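Local coordinates for protein L-Ribose isomerase (Acinetobacter, PDB 4Q0Q) that probably interconverts L-ribose and L-ribulose as an aldose-ketose isomerase built on a cupin-type beta barrel, at residues C102-I107 and V213-T218; S220-E225 and H241-V246; N63-G68 and I107-K112. One frame throughout, in Å; residues are numbered along the deposited sequence.

Interaction 1 of 3, residues C102-I107 and V213-T218; sequences CDKLMI and VREVST. With RUU (alpha-L-ribulofuranose), chain C.
With CG anti to the backbone N (chi1 175°) and an extended chain beyond it, Glu215 holds its carboxylate out from the strand; Lys104, with CG wedged between its own N and carbonyl carbon (chi1 74°) and further bends at chi2 and chi3, curls its tail back across that acid. As modelled, Lys104 NZ lies 2.7 Å from Glu215 OE2 in a salt bridge and also near Ser217 OG, but NZ is too close to Cys102 SG, so both bonds are less sure. Met106 reaches Glu215 too, its CE 3.6 Å from Glu215 OE1, so methyl and ammonium come to different oxygens.

Underneath runs a regular antiparallel ladder with Cys102-Ser217, Lys104-Glu215 and Met106-Val213 as hydrogen-bonded pairs, and Met106 N gives Val213 O a bond of 2.7 Å. On the other face, Arg214 NH2 makes a weak, salt-bridging bond to Asp103 OD2 at 3.3 Å, the carboxylate plane turned 78° from the guanidinium. Both look to the second subunit, Arg214 to its Glu127 and Asp103 to its Lys190, while Tyr38 holds Asp103 OD1.

Glu215 OE1 stands 3.0 Å from C1 of the bound L-ribulofuranose and a cobalt ion lies near this side chain, so one face of these central strands lines the sugar pocket and the other carries charges into the subunit interface.

Interaction 2 of 3, residues S220-E225 and H241-V246; sequences SHEPTE and HDNDFV. With NCO (cobalt hexammine(III)), chain K; RUU (alpha-L-ribulofuranose), chain C; RUU (alpha-L-ribulofuranose), chain D.
Glu222 reaches across to Asn243 and can be followed outward atom by atom. From CB the chain turns beside its own backbone N, and this turn at chi1 (-58°) brings CG within 3.2 Å of Asn243 ND2; the extended chi2 then sends the carboxylate on past it. At the tip the two oxygens divide the work. OE1 takes a hydrogen bond of 2.7 Å from Ser220 OG, which comes from well above the carboxylate plane. OE2 accepts Asn243 ND2 on its anti lone pair, also at 2.7 Å and with an N-H...O angle of 157°. The amide hydrogen points at OE2 almost within the amide plane, while the amide and carboxylate planes stand 84° apart. OE2 also receives O4 of the bound L-ribulofuranose at 2.7 Å and pairs with Arg254, so three partners converge on one oxygen.

A water joins Ser220 OG to Asn243 OD1, closing a ring of polar links that passes through the carboxylate. Next to it the backbones are pinned by Asp242 N giving to His221 O at 2.8 Å. The CB atoms of His221 and Asp242 pack 3.6 Å apart, the latter at the edge of the imidazole. His221 NE2 goes to the carbonyl of Glu97 and Asp242 OD1 to Arg121, but Asp242 OD2 stays in the contact through a water that accepts from His221 N. Pro223, centre of an inverse gamma turn, rests its CD 3.5 Å from His241 ND1.

The contact ties the loop that follows strand 211-217 to the approach into strand 244-245. Within the chain that short strand lies outermost in its sheet, antiparallel to strand 113-118, and helix 248-254 lies alongside, its Arg254 touching Thr224, Asn243 and Phe245.

Interaction 3 of 3, residues N63-G68 and I107-K112; sequences NGMWSG and IVHPGK. With RUU (alpha-L-ribulofuranose), chain G.
The indole of Trp66 and the imidazole of His109 form an offset edge-to-face (T-shaped) pair: the edge of His109 is directed at one face of the five-membered ring of Trp66, with centroids 5.0 Å apart and planes at 89°. CD2 of His109 makes the approach, offset toward the rim of the indole, 3.7 Å from Trp66 NE1. Pro110 covers the same indole farther along, its CG 4.0 Å from Trp66 CZ3. One face of the imidazole is in turn covered by Met65, whose CB sits 4.0 Å from the ring centroid in a CH-pi contact, while Met65 SD is placed obliquely.

Beyond its CB the Met65 chain folds at chi2 (-64°) and again at chi3, which carries its methyl away from the ring to Lys112, Met65 CE lying 3.5 Å from Lys112 CE. Beyond these carbons Lys112 bends at chi4, turning NZ to a water. Lys112 NZ gives this water a hydrogen bond of 2.9 Å, and the same water also bridges to Gly64 O and Ser67 OG; Glu69 O is a direct partner of the amine. Two turns present these groups, a type I turn over Gly64-Ser67 and a type II turn over His109-Lys112, and Gly68 CA leans on Pro110 O with a CA-H...O contact of 3.4 Å.

The nitrogens His109 NE2 and Trp66 NE1 both bond outside the chain. A single oxygen, OE2 of Glu28 of the third subunit, takes both rings of the pair, so stacking inside the chain and polar bonding between chains fix the same two groups.

Interactions 1 and 3 share strand 101-108: the first pairs its length with strand 211-217 in the buried middle of the sheet, the second packs the turn at its end against the loop after helix 60-63, also buried although centred about 16 Å from the chain centre, against 8 Å for interaction 1. Interaction 2, only partly buried, follows strand 211-217 and touches interaction 1 where Ser220 CB packs on Cys102 SG; each supplies a glutamate to one bound L-ribulofuranose. Chemistry follows place: backbone ladder and ion pairs in interaction 1, a carboxylate-amide link with waters in interaction 2, rings and aliphatic chains with a lysine-water bridge in interaction 3. Interactions 1 and 3 meet different neighbouring subunits.

Interaction 1 of 3, residues C102-I107 and V213-T218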
loop_
_atom_site.group_PDB
_atom_site.type_symbol
_atom_site.label_atom_id
_atom_site.label_comp_id
_atom_site.label_asym_id
_atom_site.label_seq_id
_atom_site.Cartn_x
_atom_site.Cartn_y
_atom_site.Cartn_z
ATOM N N CYS A 102 5.078 -0.821 23.025
ATOM C CA CYS A 102 3.710 -0.495 22.636
ATOM C C CYS A 102 3.662 -0.010 21.186
ATOM O O CYS A 102 4.384 0.915 20.807
ATOM C CB CYS A 102 3.136 0.581 23.571
ATOM S SG CYS A 102 1.364 0.950 23.332
ATOM N N ASP A 103 2.811 -0.648 20.382
ATOM C CA ASP A 103 2.648 -0.299 18.968
ATOM C C ASP A 103 1.167 -0.013 18.741
ATOM O O ASP A 103 0.315 -0.805 19.133
ATOM C CB ASP A 103 3.078 -1.479 18.084
ATOM C CG ASP A 103 3.345 -1.074 16.643
ATOM O OD1 ASP A 103 2.540 -0.312 16.073
ATOM O OD2 ASP A 103 4.364 -1.532 16.072
ATOM N N LYS A 104 0.851 1.119 18.130
ATOM C CA LYS A 104 -0.538 1.441 17.873
ATOM C C LYS A 104 -0.679 2.372 16.685
ATOM O O LYS A 104 0.249 3.099 16.333
ATOM C CB LYS A 104 -1.183 2.076 19.111
ATOM C CG LYS A 104 -0.760 3.511 19.386
ATOM C CD LYS A 104 -0.055 3.640 20.737
ATOM C CE LYS A 104 1.265 2.879 20.747
ATOM N NZ LYS A 104 2.017 3.028 22.032
ATOM N N LEU A 105 -1.848 2.325 16.054
ATOM C CA LEU A 105 -2.138 3.177 14.919
ATOM C C LEU A 105 -3.072 4.264 15.440
ATOM O O LEU A 105 -4.074 3.964 16.092
ATOM C CB LEU A 105 -2.835 2.381 13.820
ATOM C CG LEU A 105 -2.937 3.132 12.497
ATOM C CD1 LEU A 105 -1.529 3.322 11.930
ATOM C CD2 LEU A 105 -3.824 2.364 11.519
ATOM N N MET A 106 -2.735 5.519 15.171
ATOM C CA MET A 106 -3.559 6.622 15.630
ATOM C C MET A 106 -4.158 7.348 14.437
ATOM O O MET A 106 -3.467 7.651 13.466
ATOM C CB MET A 106 -2.721 7.576 16.493
ATOM C CG MET A 106 -2.069 6.874 17.691
ATOM S SD MET A 106 -1.229 7.984 18.863
ATOM C CE MET A 106 0.119 8.565 17.863
ATOM N N ILE A 107 -5.460 7.600 14.503
ATOM C CA ILE A 107 -6.139 8.281 13.419
ATOM C C ILE A 107 -6.837 9.526 13.943
ATOM O O ILE A 107 -7.684 9.456 14.833
ATOM C CB ILE A 107 -7.150 7.342 12.721
ATOM C CG1 ILE A 107 -6.414 6.088 12.236
ATOM C CG2 ILE A 107 -7.821 8.068 11.546
ATOM C CD1 ILE A 107 -7.283 5.099 11.502
ATOM N N VAL A 213 -1.022 7.837 11.929
ATOM C CA VAL A 213 0.341 7.718 12.404
ATOM C C VAL A 213 0.567 6.510 13.295
ATOM O O VAL A 213 -0.271 6.152 14.127
ATOM C CB VAL A 213 0.775 9.028 13.139
ATOM C CG1 VAL A 213 -0.344 9.511 14.035
ATOM C CG2 VAL A 213 2.044 8.798 13.958
ATOM N N ARG A 214 1.707 5.864 13.088
ATOM C CA ARG A 214 2.071 4.717 13.886
ATOM C C ARG A 214 2.962 5.162 15.043
ATOM O O ARG A 214 4.010 5.784 14.841
ATOM C CB ARG A 214 2.833 3.676 13.053
ATOM C CG ARG A 214 3.325 2.493 13.908
ATOM C CD ARG A 214 4.294 1.587 13.155
ATOM N NE ARG A 214 3.682 0.982 11.975
ATOM C CZ ARG A 214 3.371 -0.307 11.867
ATOM N NH1 ARG A 214 2.816 -0.757 10.751
ATOM N NH2 ARG A 214 3.622 -1.146 12.866
ATOM N N GLU A 215 2.544 4.851 16.260
ATOM C CA GLU A 215 3.356 5.185 17.410
ATOM C C GLU A 215 4.047 3.924 17.907
ATOM O O GLU A 215 3.419 2.872 18.053
ATOM C CB GLU A 215 2.504 5.756 18.540
ATOM C CG GLU A 215 3.301 6.004 19.804
ATOM C CD GLU A 215 2.445 6.503 20.942
ATOM O OE1 GLU A 215 1.959 7.649 20.850
ATOM O OE2 GLU A 215 2.253 5.751 21.923
ATOM N N VAL A 216 5.347 4.027 18.134
ATOM C CA VAL A 216 6.125 2.920 18.673
ATOM C C VAL A 216 6.710 3.518 19.944
ATOM O O VAL A 216 7.479 4.481 19.886
ATOM C CB VAL A 216 7.258 2.477 17.720
ATOM C CG1 VAL A 216 8.205 1.541 18.452
ATOM C CG2 VAL A 216 6.669 1.754 16.507
ATOM N N SER A 217 6.341 2.958 21.090
ATOM C CA SER A 217 6.799 3.511 22.354
ATOM C C SER A 217 6.978 2.464 23.432
ATOM O O SER A 217 6.784 1.272 23.190
ATOM C CB SER A 217 5.776 4.524 22.841
ATOM O OG SER A 217 4.614 3.856 23.293
ATOM N N THR A 218 7.352 2.918 24.629
ATOM C CA THR A 218 7.504 2.007 25.751
ATOM C C THR A 218 6.083 1.706 26.240
ATOM O O THR A 218 5.116 2.261 25.716
ATOM C CB THR A 218 8.383 2.612 26.896
ATOM O OG1 THR A 218 7.830 3.852 27.354
ATOM C CG2 THR A 218 9.806 2.839 26.411
HETATM C C1 RUU C . 0.151 9.779 22.006
HETATM O O1 RUU C . 0.869 10.931 22.435
HETATM C C2 RUU C . -0.615 9.164 23.156
HETATM O O2 RUU C . 0.273 8.849 24.220
HETATM C C3 RUU C . -1.440 7.936 22.802
HETATM O O3 RUU C . -0.691 6.758 23.048
HETATM C C4 RUU C . -2.601 8.034 23.798
HETATM O O4 RUU C . -2.188 7.493 25.047
HETATM C C5 RUU C . -2.804 9.536 23.959
HETATM O O5 RUU C . -1.545 10.149 23.632
#

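Interaction 2 of 3, residues S220-E225 and H241-V246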
loop_
_atom_site.group_PDB
_atom_site.type_symbol
_atom_site.label_atom_id
_atom_site.label_comp_id
_atom_site.label_asym_id
_atom_site.label_seq_id
_atom_site.Cartn_x
_atom_site.Cartn_y
_atom_site.Cartn_z
ATOM N N SER A 220 2.419 1.300 27.755
ATOM C CA SER A 220 1.372 2.274 28.027
ATOM C C SER A 220 0.518 1.857 29.234
ATOM O O SER A 220 -0.245 0.896 29.167
ATOM C CB SER A 220 0.504 2.439 26.780
ATOM O OG SER A 220 -0.459 3.458 26.963
ATOM N N HIS A 221 0.675 2.571 30.345
ATOM C CA HIS A 221 -0.080 2.295 31.570
ATOM C C HIS A 221 -1.386 3.086 31.507
ATOM O O HIS A 221 -1.434 4.237 31.936
ATOM C CB HIS A 221 0.723 2.741 32.797
ATOM C CG HIS A 221 2.075 2.106 32.903
ATOM N ND1 HIS A 221 2.267 0.834 33.397
ATOM C CD2 HIS A 221 3.301 2.561 32.556
ATOM C CE1 HIS A 221 3.551 0.531 33.346
ATOM N NE2 HIS A 221 4.201 1.562 32.838
ATOM N N GLU A 222 -2.438 2.473 30.973
ATOM C CA GLU A 222 -3.727 3.146 30.836
ATOM C C GLU A 222 -4.904 2.268 31.253
ATOM O O GLU A 222 -5.309 1.370 30.516
ATOM C CB GLU A 222 -3.936 3.592 29.385
ATOM C CG GLU A 222 -2.862 4.523 28.842
ATOM C CD GLU A 222 -3.083 4.882 27.378
ATOM O OE1 GLU A 222 -3.029 3.968 26.522
ATOM O OE2 GLU A 222 -3.310 6.076 27.081
ATOM N N PRO A 223 -5.470 2.519 32.443
ATOM C CA PRO A 223 -6.609 1.727 32.925
ATOM C C PRO A 223 -7.896 2.051 32.161
ATOM O O PRO A 223 -8.839 2.600 32.731
ATOM C CB PRO A 223 -6.704 2.121 34.399
ATOM C CG PRO A 223 -5.288 2.521 34.744
ATOM C CD PRO A 223 -4.904 3.329 33.536
ATOM N N THR A 224 -7.929 1.715 30.875
ATOM C CA THR A 224 -9.102 1.983 30.048
ATOM C C THR A 224 -10.189 0.936 30.251
ATOM O O THR A 224 -9.983 -0.074 30.928
ATOM C CB THR A 224 -8.744 2.016 28.544
ATOM O OG1 THR A 224 -8.318 0.714 28.126
ATOM C CG2 THR A 224 -7.630 3.023 28.278
ATOM N N GLU A 225 -11.349 1.184 29.652
ATOM C CA GLU A 225 -12.481 0.275 29.759
ATOM C C GLU A 225 -12.105 -1.080 29.165
ATOM O O GLU A 225 -12.287 -2.116 29.804
ATOM C CB GLU A 225 -13.687 0.869 29.022
ATOM C CG GLU A 225 -15.052 0.505 29.602
ATOM C CD GLU A 225 -15.468 -0.929 29.321
ATOM O OE1 GLU A 225 -14.834 -1.861 29.862
ATOM O OE2 GLU A 225 -16.435 -1.123 28.551
ATOM N N HIS A 241 -1.798 4.756 35.999
ATOM C CA HIS A 241 -2.228 5.571 34.860
ATOM C C HIS A 241 -1.118 6.568 34.529
ATOM O O HIS A 241 -1.013 7.628 35.145
ATOM C CB HIS A 241 -3.528 6.304 35.203
ATOM C CG HIS A 241 -4.087 7.113 34.073
ATOM N ND1 HIS A 241 -4.181 6.629 32.786
ATOM C CD2 HIS A 241 -4.608 8.362 34.043
ATOM C CE1 HIS A 241 -4.736 7.544 32.012
ATOM N NE2 HIS A 241 -5.006 8.606 32.749
ATOM N N ASP A 242 -0.292 6.210 33.549
ATOM C CA ASP A 242 0.845 7.028 33.142
ATOM C C ASP A 242 0.510 8.172 32.183
ATOM O O ASP A 242 1.332 8.560 31.350
ATOM C CB ASP A 242 1.919 6.117 32.534
ATOM C CG ASP A 242 3.203 6.849 32.228
ATOM O OD1 ASP A 242 3.694 7.581 33.109
ATOM O OD2 ASP A 242 3.726 6.686 31.108
ATOM N N ASN A 243 -0.702 8.707 32.294
ATOM C CA ASN A 243 -1.117 9.826 31.457
ATOM C C ASN A 243 -1.469 11.007 32.340
ATOM O O ASN A 243 -2.187 10.862 33.329
ATOM C CB ASN A 243 -2.339 9.475 30.611
ATOM C CG ASN A 243 -2.068 8.367 29.624
ATOM O OD1 ASN A 243 -0.920 8.113 29.263
ATOM N ND2 ASN A 243 -3.128 7.707 29.168
ATOM N N ASP A 244 -0.954 12.176 31.987
ATOM C CA ASP A 244 -1.244 13.380 32.746
ATOM C C ASP A 244 -1.640 14.472 31.763
ATOM O O ASP A 244 -0.789 15.175 31.217
ATOM C CB ASP A 244 -0.019 13.820 33.553
ATOM C CG ASP A 244 -0.338 14.926 34.541
ATOM O OD1 ASP A 244 -1.385 15.588 34.381
ATOM O OD2 ASP A 244 0.466 15.143 35.474
ATOM N N PHE A 245 -2.941 14.599 31.528
ATOM C CA PHE A 245 -3.446 15.611 30.614
ATOM C C PHE A 245 -3.562 16.965 31.311
ATOM O O PHE A 245 -4.012 17.046 32.460
ATOM C CB PHE A 245 -4.807 15.175 30.062
ATOM C CG PHE A 245 -4.724 14.029 29.095
ATOM C CD1 PHE A 245 -4.559 14.262 27.731
ATOM C CD2 PHE A 245 -4.763 12.713 29.551
ATOM C CE1 PHE A 245 -4.430 13.195 26.831
ATOM C CE2 PHE A 245 -4.635 11.641 28.663
ATOM C CZ PHE A 245 -4.467 11.885 27.301
ATOM N N VAL A 246 -3.139 18.019 30.617
ATOM C CA VAL A 246 -3.203 19.372 31.154
ATOM C C VAL A 246 -4.649 19.718 31.486
ATOM O O VAL A 246 -4.930 20.401 32.470
ATOM C CB VAL A 246 -2.661 20.402 30.141
ATOM C CG1 VAL A 246 -2.820 21.812 30.694
ATOM C CG2 VAL A 246 -1.198 20.110 29.837
HETATM CO CO NCO K . -3.707 18.293 36.118
HETATM N N1 NCO K . -3.443 16.505 36.178
HETATM N N2 NCO K . -4.876 18.158 37.495
HETATM N N3 NCO K . -2.532 18.419 34.741
HETATM N N4 NCO K . -5.068 18.059 34.949
HETATM N N5 NCO K . -2.353 18.536 37.284
HETATM N N6 NCO K . -3.976 20.081 36.059
HETATM C C1 RUU C . 0.151 9.779 22.006
HETATM O O1 RUU C . 0.869 10.931 22.435
HETATM C C2 RUU C . -0.615 9.164 23.156
HETATM O O2 RUU C . 0.273 8.849 24.220
HETATM C C3 RUU C . -1.440 7.936 22.802
HETATM O O3 RUU C . -0.691 6.758 23.048
HETATM C C4 RUU C . -2.601 8.034 23.798
HETATM O O4 RUU C . -2.188 7.493 25.047
HETATM C C5 RUU C . -2.804 9.536 23.959
HETATM O O5 RUU C . -1.545 10.149 23.632
HETATM C C1 RUU D . -6.866 0.067 21.007
HETATM O O1 RUU D . -7.563 -0.968 20.322
HETATM C C2 RUU D . -7.575 0.471 22.290
HETATM O O2 RUU D . -8.510 1.506 22.026
HETATM C C3 RUU D . -6.625 0.914 23.401
HETATM O O3 RUU D . -6.682 2.325 23.544
HETATM C C4 RUU D . -7.168 0.244 24.665
HETATM O O4 RUU D . -7.998 1.155 25.371
HETATM C C5 RUU D . -8.016 -0.922 24.159
HETATM O O5 RUU D . -8.300 -0.671 22.773
HETATM O O HOH W 1 0.122 5.904 28.700
HETATM O O HOH W 2 2.390 4.661 29.884
#

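Interaction 3 of 3, residues N63-G68 and I107-K112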
loop_
_atom_site.group_PDB
_atom_site.type_symbol
_atom_site.label_atom_id
_atom_site.label_comp_id
_atom_site.label_asym_id
_atom_site.label_seq_id
_atom_site.Cartn_x
_atom_site.Cartn_y
_atom_site.Cartn_z
ATOM N N ASN A 63 -21.307 18.500 14.025
ATOM C CA ASN A 63 -21.140 18.694 12.594
ATOM C C ASN A 63 -20.351 17.536 11.976
ATOM O O ASN A 63 -20.275 17.406 10.757
ATOM C CB ASN A 63 -20.465 20.040 12.304
ATOM C CG ASN A 63 -21.378 21.229 12.602
ATOM O OD1 ASN A 63 -22.553 21.230 12.232
ATOM N ND2 ASN A 63 -20.840 22.245 13.263
ATOM N N GLY A 64 -19.771 16.693 12.826
ATOM C CA GLY A 64 -19.041 15.535 12.334
ATOM C C GLY A 64 -17.535 15.647 12.189
ATOM O O GLY A 64 -16.964 16.738 12.204
ATOM N N MET A 65 -16.898 14.493 12.022
ATOM C CA MET A 65 -15.448 14.406 11.885
ATOM C C MET A 65 -14.853 15.021 10.619
ATOM O O MET A 65 -13.634 15.045 10.459
ATOM C CB MET A 65 -15.011 12.947 12.000
ATOM C CG MET A 65 -15.120 12.364 13.402
ATOM S SD MET A 65 -14.019 13.166 14.605
ATOM C CE MET A 65 -15.212 14.001 15.606
ATOM N N TRP A 66 -15.689 15.519 9.716
ATOM C CA TRP A 66 -15.163 16.134 8.506
ATOM C C TRP A 66 -15.480 17.627 8.429
ATOM O O TRP A 66 -15.337 18.254 7.377
ATOM C CB TRP A 66 -15.676 15.400 7.260
ATOM C CG TRP A 66 -14.980 14.069 7.033
ATOM C CD1 TRP A 66 -15.398 12.833 7.449
ATOM C CD2 TRP A 66 -13.725 13.865 6.371
ATOM N NE1 TRP A 66 -14.478 11.874 7.084
ATOM C CE2 TRP A 66 -13.444 12.481 6.423
ATOM C CE3 TRP A 66 -12.808 14.721 5.738
ATOM C CZ2 TRP A 66 -12.280 11.929 5.865
ATOM C CZ3 TRP A 66 -11.649 14.171 5.186
ATOM C CH2 TRP A 66 -11.400 12.789 5.255
ATOM N N SER A 67 -15.892 18.193 9.559
ATOM C CA SER A 67 -16.217 19.617 9.638
ATOM C C SER A 67 -14.956 20.475 9.684
ATOM O O SER A 67 -14.965 21.619 9.244
ATOM C CB SER A 67 -17.058 19.908 10.884
ATOM O OG SER A 67 -16.306 19.716 12.069
ATOM N N GLY A 68 -13.869 19.919 10.217
ATOM C CA GLY A 68 -12.627 20.669 10.307
ATOM C C GLY A 68 -12.522 21.463 11.598
ATOM O O GLY A 68 -11.522 22.136 11.846
ATOM N N ILE A 107 -5.460 7.600 14.503
ATOM C CA ILE A 107 -6.139 8.281 13.419
ATOM C C ILE A 107 -6.837 9.526 13.943
ATOM O O ILE A 107 -7.684 9.456 14.833
ATOM C CB ILE A 107 -7.150 7.342 12.721
ATOM C CG1 ILE A 107 -6.414 6.088 12.236
ATOM C CG2 ILE A 107 -7.821 8.068 11.546
ATOM C CD1 ILE A 107 -7.283 5.099 11.502
ATOM N N VAL A 108 -6.448 10.664 13.380
ATOM C CA VAL A 108 -6.971 11.965 13.762
ATOM C C VAL A 108 -7.560 12.668 12.548
ATOM O O VAL A 108 -6.899 12.823 11.521
ATOM C CB VAL A 108 -5.839 12.836 14.364
ATOM C CG1 VAL A 108 -6.354 14.220 14.723
ATOM C CG2 VAL A 108 -5.262 12.136 15.581
ATOM N N HIS A 109 -8.813 13.094 12.667
ATOM C CA HIS A 109 -9.464 13.765 11.564
ATOM C C HIS A 109 -9.087 15.225 11.465
ATOM O O HIS A 109 -8.589 15.810 12.424
ATOM C CB HIS A 109 -10.977 13.568 11.649
ATOM C CG HIS A 109 -11.424 12.259 11.080
ATOM N ND1 HIS A 109 -11.170 11.054 11.699
ATOM C CD2 HIS A 109 -12.040 11.960 9.911
ATOM C CE1 HIS A 109 -11.608 10.070 10.936
ATOM N NE2 HIS A 109 -12.139 10.593 9.846
ATOM N N PRO A 110 -9.324 15.835 10.293
ATOM C CA PRO A 110 -8.999 17.240 10.034
ATOM C C PRO A 110 -9.380 18.207 11.144
ATOM O O PRO A 110 -10.546 18.301 11.530
ATOM C CB PRO A 110 -9.723 17.524 8.722
ATOM C CG PRO A 110 -9.731 16.184 8.047
ATOM C CD PRO A 110 -10.087 15.264 9.169
ATOM N N GLY A 111 -8.375 18.914 11.654
ATOM C CA GLY A 111 -8.591 19.877 12.718
ATOM C C GLY A 111 -8.670 19.328 14.133
ATOM O O GLY A 111 -8.580 20.090 15.095
ATOM N N LYS A 112 -8.831 18.018 14.279
ATOM C CA LYS A 112 -8.939 17.419 15.602
ATOM C C LYS A 112 -7.575 17.212 16.266
ATOM O O LYS A 112 -6.539 17.128 15.594
ATOM C CB LYS A 112 -9.712 16.098 15.512
ATOM C CG LYS A 112 -11.075 16.213 14.788
ATOM C CD LYS A 112 -12.117 16.947 15.605
ATOM C CE LYS A 112 -13.490 16.979 14.920
ATOM N NZ LYS A 112 -13.624 17.975 13.826
HETATM C C1 RUU G . -19.151 19.887 5.026
HETATM O O1 RUU G . -17.880 20.520 5.105
HETATM C C2 RUU G . -19.618 19.413 6.391
HETATM O O2 RUU G . -19.198 18.073 6.609
HETATM C C3 RUU G . -21.125 19.526 6.586
HETATM O O3 RUU G . -21.724 18.247 6.454
HETATM C C4 RUU G . -21.298 20.039 8.019
HETATM O O4 RUU G . -21.623 18.957 8.880
HETATM C C5 RUU G . -19.938 20.615 8.410
HETATM O O5 RUU G . -18.999 20.242 7.388
HETATM O O HOH W 3 -16.408 18.654 14.459
#